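Local coordinates for SusD homolog (Bacteroides thetaiotaomicron, PDB 3SGH), which probably captures glycans at the outer membrane surface as a SusD-like lipoprotein, as its relatives do alongside TonB-dependent transporters, at residues F46-V50 / W415-Y419; K60-Y66 / P439-N445; P273-T277 / N377-G381; W426-R430 / G451-L457. One frame throughout, in Å; residues are numbered along the deposited sequence.

Contact 1: residues F46-V50 / W415-Y419; sequences FSGQV and WIACY
W415 and Q49 reach past one another, each giving a side-chain N-H to a backbone carbonyl of the opposite segment. NE1 of W415 makes a short bond to S47 O (2.7 Å, N-H...O angle 156°), running nearly along the C=O axis. The same indole edge also borders the next peptide, with W415 CZ2 3.8 Å from G48 O. In return Q49 NE2 bonds to C418 O at 3.0 Å, from above the carbonyl plane. W415 O is slightly nearer to Q49 NE2, but at an angle too poor for a bond. On the way, Q49 CG passes 3.7 Å from W415 NE1, and Q49 OE1 comes to 3.7 Å from CD1 of Y419, the amide and phenol planes 67° apart.

The contact fastens the C-terminal end of helix 403-417 in this SusD-like fold, described as an alpha-alpha superhelix, to the loop that enters strand 50-52. W415 sits in the last turn, and its CG, anti to the backbone N (chi1 166°), carries the indole across so that NE1 meets S47 O. C418 then leaves the helix as the centre of an inverse gamma turn. G48 has positive phi, and a CB on it would come very near W415 CZ2.

Further out, Q49 OE1 accepts from D421 N, so both the oxygen and the nitrogen of the amide are bonded. A leucine in place of Q49 would probably leave C418 O and D421 N without these mates in a buried setting. S47 OG bonds with P422 O and W426 N. Y419 stacks on Y270, and Y258 meets W415 edge-to-face.

Contact 2: residues K60-Y66 / P439-N445; sequences KNIFAYY and PATESMN
Two irregular loops dock here, K60-Y66 following strand 50-52 and P439-N445 following helix 424-432, joined by one backbone bond from M444 N to Y65 O (2.9 Å, 169°). The ring of Y66 reaches along the other loop to put its OH 3.0 Å from A440 N, which donates to it, while the A440 methyl rests 3.8 Å from Y66 CZ. The Y65 ring lies beside M444, with Y65 CB 3.6 Å from M444 CG, and turns its edge to E442 O. That carbonyl is buried 3.5 Å from Y65 CD2 and has no polar partner. The Y65 hydroxyl bonds to S289 O.

Bends at chi2 and chi3 fold M444, a selenomethionine, back so that its CE lies 3.6 Å from N61 OD1. A water also links N61 OD1 to M444 O, and N61 OD1 accepts from N67 ND2 as well. Both partly exposed, the extended K60 and E442 form a salt bridge from K60 NZ to E442 OE2 (3.2 Å), approaching from above the carboxylate plane, and NZ also bonds to A290 O. This is loop-to-loop docking without a beta ladder, in the irregular part of the SusD-like fold that accompanies its helical superhelix.

Contact 3: residues P273-T277 / N377-G381; sequences PQTQT and NLIAG
Neither segment is helix or strand, and the backbones come closest where the CA atoms of Q276 and L378 stand 6.3 Å apart, with no direct hydrogen bond between them. L378 lays its two methyls against the folded side chain of Q274: L378 CD1 is 3.6 Å from Q274 OE1, and L378 CD2 is 3.7 Å from Q274 CD. Q274 can offer that surface because its CG sits between the backbone N and the carbonyl carbon (chi1 66°) and the chain bends again at chi2, bringing the amide back over its own loop. There OE1 takes T277 N on a lone pair (3.0 Å, 164°), while NE2 gives to T277 OG1 and to G280 O.

The contact joins two surface loops at the periphery of the SusD-like fold, one after helix 267-270 and the other before helix 403-417. Replacing Q274 with alanine is likely to leave T277 N without its acceptor and open a gap beside the L378 methyls. T277 CG2 adds a touch at 3.8 Å from L378 CD2. Q276 crosses I379 at about a right angle, with Q276 NE2 3.8 Å from I379 CD1. That nitrogen also donates to a water that bonds to L378 O, while Q276 OE1 accepts from N300 ND2.

Contact 4: residues W426-R430 / G451-L457; sequences WADFR and GRGQRRL
W426 O is gripped by two donors of R430, its backbone N (3.0 Å) and its NE (3.3 Å), which approach from opposite faces of the carbonyl; NH1 of the same R430 then crosses to R455 O (2.9 Å, 157°). R430 is thereby held flat, with NE over one face of the W426 indole, and its NH2 bonds to S118 O. W426 adds its own link, NE1 to Q454 O at 3.1 Å, the oxygen lying in the ring plane.

R455 comes back the other way. Bent at chi2 and chi3, it presents a guanidinium face to R430 CG, which stands 3.7 Å above its centre, and R452 NH2 lies over the opposite face. R455 NH1 bonds to R452 O at 2.8 Å, and NH2 makes a weak bond to R430 O. F429 meets this group with CE2 near the guanidinium plane, while its edge faces R452 O (3.5 Å from CE2).

D488 forms salt bridges with both R455 and R452, probably offsetting part of their charge. R430 gives a sound bond to R455 O and R455 returns only a weak one, so the tie between helix 424-432 and the irregular 451-457 segment rests mainly on R430 and W426.

How the contacts relate
Contacts 1 and 4 are buried, contact 2 is partly buried and contact 3 lies at the surface, its centre about 29 Å from that of the chain. Contacts 1 and 4 meet directly: S47 OG is 2.9 Å from W426 N, a probable hydrogen bond, and their helices 403-417 and 424-432 are consecutive. F46 also packs on Y66 and Q454, and Y66 on G453, so contacts 1, 2 and 4 form one continuous cluster. Contact 3 touches none of them. Chemistry follows place: indole, amide and guanidinium donors meet main-chain carbonyls in contacts 1 and 4, contact 2 adds a salt bridge between partly exposed side chains, and contact 3 relies on methyl packing and a bridging water.

Contact 1: residues F46-V50 / W415-Y419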
loop_
_atom_site.group_PDB
_atom_site.type_symbol
_atom_site.label_atom_id
_atom_site.label_comp_id
_atom_site.label_asym_id
_atom_site.label_seq_id
_atom_site.Cartn_x
_atom_site.Cartn_y
_atom_site.Cartn_z
ATOM N N PHE A 46 0.729 8.174 5.986
ATOM C CA PHE A 46 -0.577 8.612 5.514
ATOM C C PHE A 46 -1.606 7.472 5.410
ATOM O O PHE A 46 -2.792 7.748 5.191
ATOM C CB PHE A 46 -0.484 9.291 4.120
ATOM C CG PHE A 46 0.469 10.454 4.066
ATOM C CD1 PHE A 46 0.733 11.226 5.188
ATOM C CD2 PHE A 46 1.067 10.783 2.875
ATOM C CE1 PHE A 46 1.617 12.277 5.138
ATOM C CE2 PHE A 46 1.971 11.879 2.785
ATOM C CZ PHE A 46 2.252 12.608 3.884
ATOM N N SER A 47 -1.147 6.226 5.488
ATOM C CA SER A 47 -2.007 5.074 5.587
ATOM C C SER A 47 -2.385 4.678 7.011
ATOM O O SER A 47 -3.134 3.692 7.178
ATOM C CB SER A 47 -1.390 3.854 4.871
ATOM O OG SER A 47 -1.284 4.091 3.475
ATOM N N GLY A 48 -1.860 5.375 8.021
ATOM C CA GLY A 48 -2.378 5.236 9.403
ATOM C C GLY A 48 -1.929 4.033 10.203
ATOM O O GLY A 48 -2.482 3.801 11.274
ATOM N N GLN A 49 -0.955 3.267 9.692
ATOM C CA GLN A 49 -0.487 2.029 10.358
ATOM C C GLN A 49 0.883 2.138 11.034
ATOM O O GLN A 49 1.101 1.612 12.130
ATOM C CB GLN A 49 -0.435 0.865 9.365
ATOM C CG GLN A 49 -1.642 0.660 8.512
ATOM C CD GLN A 49 -1.607 -0.667 7.785
ATOM O OE1 GLN A 49 -0.585 -1.055 7.277
ATOM N NE2 GLN A 49 -2.745 -1.377 7.749
ATOM N N VAL A 50 1.791 2.868 10.393
ATOM C CA VAL A 50 3.113 3.203 10.951
ATOM C C VAL A 50 3.309 4.704 11.124
ATOM O O VAL A 50 2.664 5.521 10.433
ATOM C CB VAL A 50 4.243 2.642 10.054
ATOM C CG1 VAL A 50 3.895 1.176 9.650
ATOM C CG2 VAL A 50 4.398 3.498 8.783
ATOM N N TRP A 415 -8.528 -2.459 5.687
ATOM C CA TRP A 415 -7.373 -1.681 6.116
ATOM C C TRP A 415 -6.670 -2.336 7.302
ATOM O O TRP A 415 -5.438 -2.445 7.309
ATOM C CB TRP A 415 -7.831 -0.271 6.420
ATOM C CG TRP A 415 -6.850 0.561 7.163
ATOM C CD1 TRP A 415 -5.643 1.017 6.715
ATOM C CD2 TRP A 415 -7.049 1.112 8.456
ATOM N NE1 TRP A 415 -5.083 1.837 7.671
ATOM C CE2 TRP A 415 -5.920 1.877 8.764
ATOM C CE3 TRP A 415 -8.070 1.014 9.404
ATOM C CZ2 TRP A 415 -5.794 2.538 9.971
ATOM C CZ3 TRP A 415 -7.951 1.715 10.572
ATOM C CH2 TRP A 415 -6.835 2.450 10.849
ATOM N N ILE A 416 -7.451 -2.897 8.228
ATOM C CA ILE A 416 -6.871 -3.597 9.363
ATOM C C ILE A 416 -6.181 -4.868 8.888
ATOM O O ILE A 416 -5.072 -5.171 9.305
ATOM C CB ILE A 416 -7.939 -3.966 10.418
ATOM C CG1 ILE A 416 -8.427 -2.692 11.053
ATOM C CG2 ILE A 416 -7.354 -4.888 11.519
ATOM C CD1 ILE A 416 -9.726 -2.900 11.955
ATOM N N ALA A 417 -6.801 -5.558 7.931
ATOM C CA ALA A 417 -6.284 -6.828 7.414
ATOM C C ALA A 417 -4.966 -6.667 6.618
ATOM O O ALA A 417 -4.052 -7.502 6.750
ATOM C CB ALA A 417 -7.313 -7.540 6.545
ATOM N N CYS A 418 -4.893 -5.634 5.764
ATOM C CA CYS A 418 -3.742 -5.457 4.883
ATOM C C CYS A 418 -2.697 -4.703 5.665
ATOM O O CYS A 418 -2.610 -3.491 5.571
ATOM C CB CYS A 418 -4.161 -4.719 3.623
ATOM S SG CYS A 418 -5.365 -5.731 2.631
ATOM N N TYR A 419 -1.938 -5.432 6.490
ATOM C CA TYR A 419 -1.008 -4.833 7.434
ATOM C C TYR A 419 0.273 -5.644 7.512
ATOM O O TYR A 419 0.213 -6.907 7.595
ATOM C CB TYR A 419 -1.619 -4.732 8.863
ATOM C CG TYR A 419 -0.591 -4.463 9.943
ATOM C CD1 TYR A 419 -0.213 -3.152 10.257
ATOM C CD2 TYR A 419 0.006 -5.507 10.657
ATOM C CE1 TYR A 419 0.739 -2.888 11.175
ATOM C CE2 TYR A 419 0.981 -5.243 11.595
ATOM C CZ TYR A 419 1.324 -3.937 11.854
ATOM O OH TYR A 419 2.276 -3.662 12.766
#

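Contact 2: residues K60-Y66 / P439-N445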
loop_
_atom_site.group_PDB
_atom_site.type_symbol
_atom_site.label_atom_id
_atom_site.label_comp_id
_atom_site.label_asym_id
_atom_site.label_seq_id
_atom_site.Cartn_x
_atom_site.Cartn_y
_atom_site.Cartn_z
ATOM N N LYS A 60 9.115 20.270 11.747
ATOM C CA LYS A 60 7.846 19.862 11.154
ATOM C C LYS A 60 7.802 19.937 9.611
ATOM O O LYS A 60 6.755 19.687 9.014
ATOM C CB LYS A 60 6.708 20.682 11.750
ATOM C CG LYS A 60 6.569 20.423 13.233
ATOM C CD LYS A 60 5.316 21.106 13.861
ATOM C CE LYS A 60 5.190 20.796 15.346
ATOM N NZ LYS A 60 4.100 21.565 15.951
ATOM N N ASN A 61 8.927 20.293 8.991
ATOM C CA ASN A 61 9.017 20.285 7.515
ATOM C C ASN A 61 9.432 18.902 7.047
ATOM O O ASN A 61 10.530 18.674 6.528
ATOM C CB ASN A 61 9.932 21.395 7.014
ATOM C CG ASN A 61 9.276 22.743 7.165
ATOM O OD1 ASN A 61 8.172 22.939 6.665
ATOM N ND2 ASN A 61 9.902 23.652 7.932
ATOM N N ILE A 62 8.477 18.006 7.199
ATOM C CA ILE A 62 8.644 16.568 6.929
ATOM C C ILE A 62 7.341 16.013 6.423
ATOM O O ILE A 62 6.303 16.714 6.459
ATOM C CB ILE A 62 9.129 15.769 8.196
ATOM C CG1 ILE A 62 8.156 15.918 9.365
ATOM C CG2 ILE A 62 10.597 16.174 8.614
ATOM C CD1 ILE A 62 8.566 15.187 10.643
ATOM N N PHE A 63 7.358 14.784 5.911
ATOM C CA PHE A 63 6.153 14.184 5.333
ATOM C C PHE A 63 4.960 14.244 6.280
ATOM O O PHE A 63 3.839 14.438 5.846
ATOM C CB PHE A 63 6.396 12.692 4.965
ATOM C CG PHE A 63 6.810 12.461 3.532
ATOM C CD1 PHE A 63 6.000 12.863 2.486
ATOM C CD2 PHE A 63 8.006 11.828 3.235
ATOM C CE1 PHE A 63 6.368 12.629 1.162
ATOM C CE2 PHE A 63 8.343 11.580 1.927
ATOM C CZ PHE A 63 7.533 12.001 0.897
ATOM N N ALA A 64 5.201 14.028 7.573
ATOM C CA ALA A 64 4.064 13.836 8.508
ATOM C C ALA A 64 3.162 15.036 8.564
ATOM O O ALA A 64 1.981 14.896 8.886
ATOM C CB ALA A 64 4.557 13.472 9.929
ATOM N N TYR A 65 3.723 16.220 8.276
ATOM C CA TYR A 65 2.932 17.463 8.246
ATOM C C TYR A 65 2.766 17.993 6.797
ATOM O O TYR A 65 2.468 19.184 6.562
ATOM C CB TYR A 65 3.574 18.523 9.149
ATOM C CG TYR A 65 3.950 18.077 10.551
ATOM C CD1 TYR A 65 5.148 17.451 10.806
ATOM C CD2 TYR A 65 3.117 18.352 11.652
ATOM C CE1 TYR A 65 5.536 17.120 12.087
ATOM C CE2 TYR A 65 3.459 18.010 12.904
ATOM C CZ TYR A 65 4.691 17.388 13.152
ATOM O OH TYR A 65 5.104 17.048 14.430
ATOM N N TYR A 66 3.003 17.098 5.840
ATOM C CA TYR A 66 2.716 17.316 4.439
ATOM C C TYR A 66 3.666 18.286 3.792
ATOM O O TYR A 66 3.304 18.905 2.844
ATOM C CB TYR A 66 1.274 17.813 4.236
ATOM C CG TYR A 66 0.219 17.099 5.072
ATOM C CD1 TYR A 66 0.238 15.721 5.273
ATOM C CD2 TYR A 66 -0.785 17.823 5.688
ATOM C CE1 TYR A 66 -0.732 15.105 6.075
ATOM C CE2 TYR A 66 -1.750 17.205 6.478
ATOM C CZ TYR A 66 -1.738 15.864 6.652
ATOM O OH TYR A 66 -2.705 15.288 7.475
ATOM N N PRO A 439 -5.375 12.644 10.553
ATOM C CA PRO A 439 -4.463 13.603 9.897
ATOM C C PRO A 439 -3.419 14.094 10.883
ATOM O O PRO A 439 -3.528 13.842 12.084
ATOM C CB PRO A 439 -5.386 14.756 9.549
ATOM C CG PRO A 439 -6.385 14.763 10.670
ATOM C CD PRO A 439 -6.655 13.280 10.931
ATOM N N ALA A 440 -2.428 14.818 10.382
ATOM C CA ALA A 440 -1.492 15.551 11.193
ATOM C C ALA A 440 -2.253 16.511 12.120
ATOM O O ALA A 440 -3.365 16.970 11.785
ATOM C CB ALA A 440 -0.532 16.329 10.275
ATOM N N THR A 441 -1.628 16.863 13.243
ATOM C CA THR A 441 -2.141 17.926 14.095
ATOM C C THR A 441 -2.201 19.272 13.340
ATOM O O THR A 441 -3.045 20.130 13.637
ATOM C CB THR A 441 -1.340 18.084 15.410
ATOM O OG1 THR A 441 0.050 18.333 15.097
ATOM C CG2 THR A 441 -1.524 16.836 16.300
ATOM N N GLU A 442 -1.305 19.484 12.387
ATOM C CA GLU A 442 -1.344 20.685 11.563
ATOM C C GLU A 442 -0.687 20.386 10.227
ATOM O O GLU A 442 0.173 19.511 10.146
ATOM C CB GLU A 442 -0.614 21.852 12.232
ATOM C CG GLU A 442 0.885 21.695 12.263
ATOM C CD GLU A 442 1.586 22.805 13.058
ATOM O OE1 GLU A 442 2.129 23.750 12.445
ATOM O OE2 GLU A 442 1.584 22.719 14.290
ATOM N N SER A 443 -1.057 21.154 9.215
ATOM C CA SER A 443 -0.370 21.129 7.955
ATOM C C SER A 443 0.671 22.229 7.919
ATOM O O SER A 443 0.397 23.380 8.244
ATOM C CB SER A 443 -1.341 21.302 6.786
ATOM O OG SER A 443 -0.631 21.476 5.564
HETATM N N MSE A 444 1.842 21.861 7.436
HETATM C CA MSE A 444 2.955 22.795 7.192
HETATM C C MSE A 444 3.092 23.176 5.699
HETATM O O MSE A 444 4.105 23.786 5.267
HETATM C CB MSE A 444 4.250 22.194 7.725
HETATM C CG MSE A 444 4.326 22.018 9.214
HETATM SE SE MSE A 444 4.553 23.749 10.057
HETATM C CE MSE A 444 6.393 24.015 9.598
ATOM N N ASN A 445 2.051 22.841 4.922
ATOM C CA ASN A 445 2.000 23.093 3.482
ATOM C C ASN A 445 0.737 23.886 3.188
ATOM O O ASN A 445 -0.359 23.474 3.536
ATOM C CB ASN A 445 1.965 21.760 2.736
ATOM C CG ASN A 445 2.101 21.906 1.224
ATOM O OD1 ASN A 445 1.138 22.190 0.518
ATOM N ND2 ASN A 445 3.287 21.674 0.722
HETATM O O HOH W 1 1.047 20.813 15.727
HETATM O O HOH W 2 6.277 25.185 6.308
#

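Contact 3: residues P273-T277 / N377-G381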
loop_
_atom_site.group_PDB
_atom_site.type_symbol
_atom_site.label_atom_id
_atom_site.label_comp_id
_atom_site.label_asym_id
_atom_site.label_seq_id
_atom_site.Cartn_x
_atom_site.Cartn_y
_atom_site.Cartn_z
ATOM N N PRO A 273 3.217 -4.392 23.169
ATOM C CA PRO A 273 2.723 -3.486 24.205
ATOM C C PRO A 273 3.756 -2.396 24.490
ATOM O O PRO A 273 4.966 -2.664 24.431
ATOM C CB PRO A 273 2.605 -4.407 25.437
ATOM C CG PRO A 273 2.254 -5.703 24.846
ATOM C CD PRO A 273 3.096 -5.797 23.597
ATOM N N GLN A 274 3.280 -1.188 24.792
ATOM C CA GLN A 274 4.157 -0.098 25.219
ATOM C C GLN A 274 4.821 -0.461 26.522
ATOM O O GLN A 274 4.236 -1.159 27.345
ATOM C CB GLN A 274 3.406 1.224 25.326
ATOM C CG GLN A 274 2.354 1.299 26.408
ATOM C CD GLN A 274 2.904 1.665 27.778
ATOM O OE1 GLN A 274 3.992 2.285 27.915
ATOM N NE2 GLN A 274 2.120 1.341 28.810
ATOM N N THR A 275 6.064 -0.014 26.697
ATOM C CA THR A 275 6.804 -0.298 27.923
ATOM C C THR A 275 7.293 0.997 28.605
ATOM O O THR A 275 8.143 0.956 29.522
ATOM C CB THR A 275 8.009 -1.204 27.646
ATOM O OG1 THR A 275 8.877 -0.535 26.708
ATOM C CG2 THR A 275 7.535 -2.589 27.119
ATOM N N GLN A 276 6.763 2.128 28.163
ATOM C CA GLN A 276 7.122 3.426 28.763
ATOM C C GLN A 276 6.641 3.509 30.210
ATOM O O GLN A 276 7.349 4.060 31.074
ATOM C CB GLN A 276 6.521 4.568 27.942
ATOM C CG GLN A 276 6.895 5.961 28.446
ATOM C CD GLN A 276 8.415 6.207 28.466
ATOM O OE1 GLN A 276 9.164 5.761 27.568
ATOM N NE2 GLN A 276 8.879 6.938 29.495
ATOM N N THR A 277 5.440 2.991 30.461
ATOM C CA THR A 277 4.854 2.971 31.786
ATOM C C THR A 277 4.502 1.554 32.181
ATOM O O THR A 277 4.571 0.654 31.343
ATOM C CB THR A 277 3.552 3.825 31.845
ATOM O OG1 THR A 277 2.455 3.091 31.277
ATOM C CG2 THR A 277 3.712 5.143 31.111
ATOM N N ASN A 377 -0.801 9.664 26.908
ATOM C CA ASN A 377 -0.528 9.928 28.306
ATOM C C ASN A 377 0.798 9.339 28.762
ATOM O O ASN A 377 1.164 9.500 29.920
ATOM C CB ASN A 377 -1.631 9.289 29.173
ATOM C CG ASN A 377 -2.934 9.991 29.027
ATOM O OD1 ASN A 377 -2.985 11.231 28.811
ATOM N ND2 ASN A 377 -4.009 9.217 29.052
ATOM N N LEU A 378 1.512 8.648 27.878
ATOM C CA LEU A 378 2.708 7.913 28.311
ATOM C C LEU A 378 3.838 8.859 28.700
ATOM O O LEU A 378 4.605 8.572 29.640
ATOM C CB LEU A 378 3.171 6.936 27.206
ATOM C CG LEU A 378 2.174 5.863 26.760
ATOM C CD1 LEU A 378 2.904 4.931 25.788
ATOM C CD2 LEU A 378 1.566 5.100 27.958
ATOM N N ILE A 379 3.952 9.953 27.959
ATOM C CA ILE A 379 4.952 11.000 28.195
ATOM C C ILE A 379 4.151 12.253 28.574
ATOM O O ILE A 379 3.135 12.557 27.963
ATOM C CB ILE A 379 5.797 11.283 26.924
ATOM C CG1 ILE A 379 6.623 10.058 26.471
ATOM C CG2 ILE A 379 6.719 12.510 27.118
ATOM C CD1 ILE A 379 7.885 9.796 27.271
ATOM N N ALA A 380 4.632 12.993 29.573
ATOM C CA ALA A 380 3.949 14.179 30.047
ATOM C C ALA A 380 3.926 15.272 28.976
ATOM O O ALA A 380 4.846 15.425 28.166
ATOM C CB ALA A 380 4.612 14.717 31.352
ATOM N N GLY A 381 2.861 16.041 28.992
ATOM C CA GLY A 381 2.760 17.186 28.088
ATOM C C GLY A 381 2.429 16.798 26.648
ATOM O O GLY A 381 2.694 17.569 25.737
HETATM O O HOH W 3 6.702 8.422 31.110
#

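Contact 4: residues W426-R430 / G451-L457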
loop_
_atom_site.group_PDB
_atom_site.type_symbol
_atom_site.label_atom_id
_atom_site.label_comp_id
_atom_site.label_asym_id
_atom_site.label_seq_id
_atom_site.Cartn_x
_atom_site.Cartn_y
_atom_site.Cartn_z
ATOM N N TRP A 426 -3.874 4.945 2.482
ATOM C CA TRP A 426 -3.822 6.276 1.890
ATOM C C TRP A 426 -4.577 6.284 0.564
ATOM O O TRP A 426 -5.261 7.255 0.240
ATOM C CB TRP A 426 -2.388 6.690 1.694
ATOM C CG TRP A 426 -2.251 8.100 1.264
ATOM C CD1 TRP A 426 -3.102 9.130 1.527
ATOM C CD2 TRP A 426 -1.141 8.650 0.573
ATOM N NE1 TRP A 426 -2.617 10.269 1.002
ATOM C CE2 TRP A 426 -1.412 10.013 0.396
ATOM C CE3 TRP A 426 0.035 8.117 0.050
ATOM C CZ2 TRP A 426 -0.551 10.868 -0.294
ATOM C CZ3 TRP A 426 0.917 8.965 -0.603
ATOM C CH2 TRP A 426 0.611 10.345 -0.751
ATOM N N ALA A 427 -4.427 5.207 -0.197
ATOM C CA ALA A 427 -5.100 5.104 -1.483
ATOM C C ALA A 427 -6.620 5.028 -1.319
ATOM O O ALA A 427 -7.360 5.806 -1.954
ATOM C CB ALA A 427 -4.595 3.922 -2.287
ATOM N N ASP A 428 -7.098 4.142 -0.450
ATOM C CA ASP A 428 -8.561 4.014 -0.197
ATOM C C ASP A 428 -9.117 5.299 0.418
ATOM O O ASP A 428 -10.233 5.749 0.060
ATOM C CB ASP A 428 -8.912 2.777 0.672
ATOM C CG ASP A 428 -8.837 1.442 -0.112
ATOM O OD1 ASP A 428 -8.589 1.461 -1.351
ATOM O OD2 ASP A 428 -9.066 0.372 0.511
ATOM N N PHE A 429 -8.371 5.951 1.291
ATOM C CA PHE A 429 -8.850 7.206 1.856
ATOM C C PHE A 429 -8.982 8.300 0.735
ATOM O O PHE A 429 -9.978 9.020 0.669
ATOM C CB PHE A 429 -7.987 7.685 3.005
ATOM C CG PHE A 429 -8.382 9.075 3.494
ATOM C CD1 PHE A 429 -9.515 9.249 4.273
ATOM C CD2 PHE A 429 -7.669 10.192 3.091
ATOM C CE1 PHE A 429 -9.910 10.506 4.665
ATOM C CE2 PHE A 429 -8.050 11.475 3.477
ATOM C CZ PHE A 429 -9.185 11.628 4.277
ATOM N N ARG A 430 -7.968 8.415 -0.112
ATOM C CA ARG A 430 -7.995 9.427 -1.167
ATOM C C ARG A 430 -9.121 9.120 -2.150
ATOM O O ARG A 430 -9.721 10.033 -2.718
ATOM C CB ARG A 430 -6.646 9.496 -1.896
ATOM C CG ARG A 430 -5.595 10.222 -1.097
ATOM C CD ARG A 430 -4.250 10.328 -1.875
ATOM N NE ARG A 430 -3.595 9.045 -1.954
ATOM C CZ ARG A 430 -2.676 8.706 -2.855
ATOM N NH1 ARG A 430 -2.241 9.606 -3.709
ATOM N NH2 ARG A 430 -2.190 7.461 -2.886
ATOM N N GLY A 451 -8.145 18.169 6.743
ATOM C CA GLY A 451 -9.329 17.417 6.349
ATOM C C GLY A 451 -9.054 16.340 5.309
ATOM O O GLY A 451 -9.632 15.263 5.367
ATOM N N ARG A 452 -8.186 16.651 4.348
ATOM C CA ARG A 452 -7.938 15.759 3.219
ATOM C C ARG A 452 -6.508 15.238 3.156
ATOM O O ARG A 452 -6.249 14.256 2.447
ATOM C CB ARG A 452 -8.282 16.484 1.913
ATOM C CG ARG A 452 -9.753 17.003 1.947
ATOM C CD ARG A 452 -10.194 17.600 0.680
ATOM N NE ARG A 452 -10.328 16.644 -0.408
ATOM C CZ ARG A 452 -9.602 16.641 -1.539
ATOM N NH1 ARG A 452 -8.645 17.531 -1.770
ATOM N NH2 ARG A 452 -9.864 15.749 -2.473
ATOM N N GLY A 453 -5.612 15.921 3.861
ATOM C CA GLY A 453 -4.218 15.522 3.941
ATOM C C GLY A 453 -3.434 15.798 2.654
ATOM O O GLY A 453 -3.910 16.506 1.745
ATOM N N GLN A 454 -2.246 15.216 2.584
ATOM C CA GLN A 454 -1.418 15.259 1.378
ATOM C C GLN A 454 -2.072 14.385 0.332
ATOM O O GLN A 454 -2.568 13.335 0.646
ATOM C CB GLN A 454 0.018 14.783 1.670
ATOM C CG GLN A 454 0.907 14.836 0.429
ATOM C CD GLN A 454 2.386 15.000 0.732
ATOM O OE1 GLN A 454 2.782 15.356 1.866
ATOM N NE2 GLN A 454 3.237 14.772 -0.303
ATOM N N ARG A 455 -2.106 14.831 -0.915
ATOM C CA ARG A 455 -2.906 14.184 -1.946
ATOM C C ARG A 455 -2.036 13.384 -2.954
ATOM O O ARG A 455 -2.539 12.481 -3.618
ATOM C CB ARG A 455 -3.779 15.203 -2.624
ATOM C CG ARG A 455 -4.665 15.981 -1.689
ATOM C CD ARG A 455 -5.605 15.124 -0.803
ATOM N NE ARG A 455 -6.560 14.345 -1.601
ATOM C CZ ARG A 455 -7.464 13.483 -1.120
ATOM N NH1 ARG A 455 -7.536 13.218 0.174
ATOM N NH2 ARG A 455 -8.317 12.865 -1.934
ATOM N N ARG A 456 -0.753 13.735 -3.030
ATOM C CA ARG A 456 0.220 13.104 -3.924
ATOM C C ARG A 456 1.649 13.516 -3.562
ATOM O O ARG A 456 1.861 14.498 -2.849
ATOM C CB ARG A 456 -0.028 13.504 -5.385
ATOM C CG ARG A 456 0.276 14.934 -5.742
ATOM C CD ARG A 456 -0.129 15.300 -7.139
ATOM N NE ARG A 456 0.914 14.908 -8.096
ATOM C CZ ARG A 456 1.956 15.670 -8.415
ATOM N NH1 ARG A 456 2.149 16.854 -7.822
ATOM N NH2 ARG A 456 2.843 15.236 -9.306
ATOM N N LEU A 457 2.621 12.772 -4.080
ATOM C CA LEU A 457 4.001 13.237 -4.104
ATOM C C LEU A 457 4.209 14.042 -5.396
ATOM O O LEU A 457 3.484 13.857 -6.361
ATOM C CB LEU A 457 4.964 12.045 -4.035
ATOM C CG LEU A 457 5.286 11.532 -2.626
ATOM C CD1 LEU A 457 4.049 11.260 -1.782
ATOM C CD2 LEU A 457 6.177 10.282 -2.735
HETATM O O HOH W 4 -10.159 11.817 0.361
#